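Side-chain contact in putative SAM-dependent O-methyltranferase (Podospora anserina, PDB 4YMH), which binds S-adenosylmethionine and probably transfers its methyl group to a hydroxyl oxygen of an acceptor, as cation-dependent O-methyltransferases do: residues I141-D144 with G149-G152. Residues are numbered along the deposited sequence; the frame is centred on the assembly and turned at random.
Sequences IFVD and GYAG. With SAH (S-adenosyl-L-homocysteine), chain E.
The phenol oxygen of Tyr150 is gripped from outside the two segments: OH is hydrogen-bonded both to the backbone carbonyl of Asp172 and to Lys147 NZ. With those bonds made, the far end of the ring lies beside the end of strand 138-143, where OH comes within 3.5 Å of CA of Asp144. The carbonyl oxygen of Val143 is also close by, 3.3 Å from Tyr150 OH, but the two are not hydrogen-bonded. The main apolar touch is a CH-pi contact: methyl CG1 of Val143 sits over one face of the Tyr150 ring, 3.6 Å from the centroid and only 11° off the ring normal. The Val143 side chain leaves the strand toward the helix, and with CG1 anti to the backbone N (chi1 -176°) it is this methyl, not CG2, that meets the ring. Elsewhere the Tyr150 ring meets Phe207 of helix 194-212 edge-to-face. With an alanine here the Val143 methyl would probably lose the ring beneath it, and the Asp172 carbonyl and Lys147 NZ would be left without their shared phenol. One residue past Val143, Asp144 faces the cofactor: its OD2 accepts a 2.8 Å hydrogen bond from the amino N of SAH. Its carboxylate plane stands 75° from that of the tyrosine ring. Ser49 OG and the Gly73 carbonyl are among the other groups bonded to SAH. The strand end thus supplies Asp144 to the amino-acid end of the SAH pocket, while a parallel strand handing over through a short loop to the helix packed against it is characteristic of the Rossmann-like class I methyltransferase fold.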
ATOM      1  N   ILE A 141      13.400   3.570   4.112  1.00 19.52           N
ATOM      2  CA  ILE A 141      13.429   4.426   5.283  1.00 18.16           C
ATOM      3  C   ILE A 141      12.028   4.525   5.886  1.00 18.42           C
ATOM      4  O   ILE A 141      11.087   4.893   5.207  1.00 18.19           O
ATOM      5  CB  ILE A 141      13.953   5.841   4.925  1.00 16.61           C
ATOM      6  CG1 ILE A 141      15.328   5.726   4.246  1.00 20.93           C
ATOM      7  CG2 ILE A 141      14.021   6.704   6.176  1.00 18.55           C
ATOM      8  CD1 ILE A 141      15.979   7.049   3.891  1.00 24.91           C
ATOM      9  N   PHE A 142      11.897   4.166   7.153  1.00 16.77           N
ATOM     10  CA  PHE A 142      10.625   4.183   7.863  1.00 19.83           C
ATOM     11  C   PHE A 142      10.611   5.340   8.860  1.00 20.72           C
ATOM     12  O   PHE A 142      11.357   5.308   9.834  1.00 22.73           O
ATOM     13  CB  PHE A 142      10.423   2.838   8.581  1.00 23.28           C
ATOM     14  CG  PHE A 142       9.075   2.675   9.253  1.00 24.91           C
ATOM     15  CD1 PHE A 142       7.892   2.895   8.552  1.00 24.66           C
ATOM     16  CD2 PHE A 142       9.000   2.234  10.571  1.00 23.03           C
ATOM     17  CE1 PHE A 142       6.648   2.714   9.164  1.00 19.59           C
ATOM     18  CE2 PHE A 142       7.769   2.045  11.195  1.00 19.04           C
ATOM     19  CZ  PHE A 142       6.587   2.293  10.488  1.00 13.24           C
ATOM     20  N   VAL A 143       9.759   6.345   8.634  1.00 17.24           N
ATOM     21  CA  VAL A 143       9.670   7.519   9.510  1.00 19.68           C
ATOM     22  C   VAL A 143       8.488   7.373  10.452  1.00 22.56           C
ATOM     23  O   VAL A 143       7.337   7.384  10.015  1.00 18.19           O
ATOM     24  CB  VAL A 143       9.508   8.821   8.699  1.00 20.77           C
ATOM     25  CG1 VAL A 143       9.523  10.059   9.627  1.00 16.95           C
ATOM     26  CG2 VAL A 143      10.595   8.909   7.670  1.00 20.48           C
ATOM     27  N   ASP A 144       8.762   7.228  11.742  1.00 22.53           N
ATOM     28  CA  ASP A 144       7.699   6.946  12.688  1.00 23.15           C
ATOM     29  C   ASP A 144       7.994   7.598  14.038  1.00 22.90           C
ATOM     30  O   ASP A 144       7.667   7.035  15.066  1.00 25.86           O
ATOM     31  CB  ASP A 144       7.535   5.424  12.827  1.00 22.75           C
ATOM     32  CG  ASP A 144       6.247   5.011  13.547  1.00 28.06           C
ATOM     33  OD1 ASP A 144       5.298   5.817  13.640  1.00 27.66           O
ATOM     34  OD2 ASP A 144       6.196   3.862  14.037  1.00 27.35           O
ATOM     35  N   GLY A 149       8.453  16.535  13.470  1.00 21.74           N
ATOM     36  CA  GLY A 149       9.788  16.443  12.889  1.00 21.59           C
ATOM     37  C   GLY A 149       9.894  15.857  11.477  1.00 22.35           C
ATOM     38  O   GLY A 149      10.961  15.928  10.844  1.00 22.33           O
ATOM     39  N   TYR A 150       8.793  15.299  10.969  1.00 22.19           N
ATOM     40  CA  TYR A 150       8.819  14.575   9.691  1.00 17.29           C
ATOM     41  C   TYR A 150       9.401  15.413   8.553  1.00 20.77           C
ATOM     42  O   TYR A 150      10.287  14.953   7.814  1.00 22.00           O
ATOM     43  CB  TYR A 150       7.409  14.107   9.296  1.00 18.72           C
ATOM     44  CG  TYR A 150       6.900  12.846   9.973  1.00 19.23           C
ATOM     45  CD1 TYR A 150       7.329  12.481  11.241  1.00 18.24           C
ATOM     46  CD2 TYR A 150       5.965  12.031   9.341  1.00 15.09           C
ATOM     47  CE1 TYR A 150       6.838  11.336  11.864  1.00 18.35           C
ATOM     48  CE2 TYR A 150       5.480  10.882   9.947  1.00 15.46           C
ATOM     49  CZ  TYR A 150       5.915  10.545  11.208  1.00 18.85           C
ATOM     50  OH  TYR A 150       5.418   9.412  11.805  1.00 18.44           O
ATOM     51  N   ALA A 151       8.913  16.643   8.409  1.00 22.78           N
ATOM     52  CA  ALA A 151       9.377  17.499   7.320  1.00 20.98           C
ATOM     53  C   ALA A 151      10.893  17.634   7.391  1.00 22.90           C
ATOM     54  O   ALA A 151      11.603  17.374   6.402  1.00 27.30           O
ATOM     55  CB  ALA A 151       8.707  18.853   7.373  1.00 18.52           C
ATOM     56  N   GLY A 152      11.388  17.938   8.589  1.00 21.76           N
ATOM     57  CA  GLY A 152      12.818  18.122   8.782  1.00 21.71           C
ATOM     58  C   GLY A 152      13.583  16.858   8.416  1.00 21.07           C
ATOM     59  O   GLY A 152      14.602  16.905   7.694  1.00 25.92           O
TER
HETATM   60  N   SAH E1001       8.261   2.372  15.277  1.00 31.95           N
HETATM   61  CA  SAH E1001       7.671   1.865  16.484  1.00 35.69           C
HETATM   62  CB  SAH E1001       6.924   2.956  17.245  1.00 32.83           C
HETATM   63  CG  SAH E1001       7.564   4.340  17.293  1.00 29.14           C
HETATM   64  SD  SAH E1001       6.662   5.408  18.353  1.00 31.51           S
HETATM   65  C   SAH E1001       6.714   0.741  16.192  1.00 35.76           C
HETATM   66  O   SAH E1001       6.424  -0.043  17.065  1.00 30.25           O
HETATM   67  OXT SAH E1001       6.235   0.645  15.073  1.00 36.11           O
HETATM   68  C5' SAH E1001       7.668   6.823  18.169  1.00 30.17           C
HETATM   69  C4' SAH E1001       9.013   6.740  18.874  1.00 30.11           C
HETATM   70  O4' SAH E1001       9.810   7.847  18.496  1.00 33.68           O
HETATM   71  C3' SAH E1001       8.894   6.818  20.376  1.00 32.92           C
HETATM   72  O3' SAH E1001       9.554   5.737  20.991  1.00 33.00           O
HETATM   73  C2' SAH E1001       9.564   8.118  20.743  1.00 31.31           C
HETATM   74  O2' SAH E1001      10.168   8.100  21.997  1.00 28.94           O
HETATM   75  C1' SAH E1001      10.520   8.351  19.599  1.00 32.84           C
HETATM   76  N9  SAH E1001      10.838   9.768  19.374  1.00 33.36           N
HETATM   77  C8  SAH E1001      10.035  10.810  19.495  1.00 32.96           C
HETATM   78  N7  SAH E1001      10.670  11.931  19.201  1.00 28.91           N
HETATM   79  C5  SAH E1001      11.900  11.613  18.880  1.00 30.80           C
HETATM   80  C6  SAH E1001      13.101  12.326  18.452  1.00 30.09           C
HETATM   81  N6  SAH E1001      13.052  13.634  18.336  1.00 32.24           N
HETATM   82  N1  SAH E1001      14.206  11.633  18.189  1.00 29.65           N
HETATM   83  C2  SAH E1001      14.213  10.310  18.305  1.00 29.99           C
HETATM   84  N3  SAH E1001      13.170   9.594  18.678  1.00 28.46           N
HETATM   85  C4  SAH E1001      12.006  10.182  18.974  1.00 31.11           C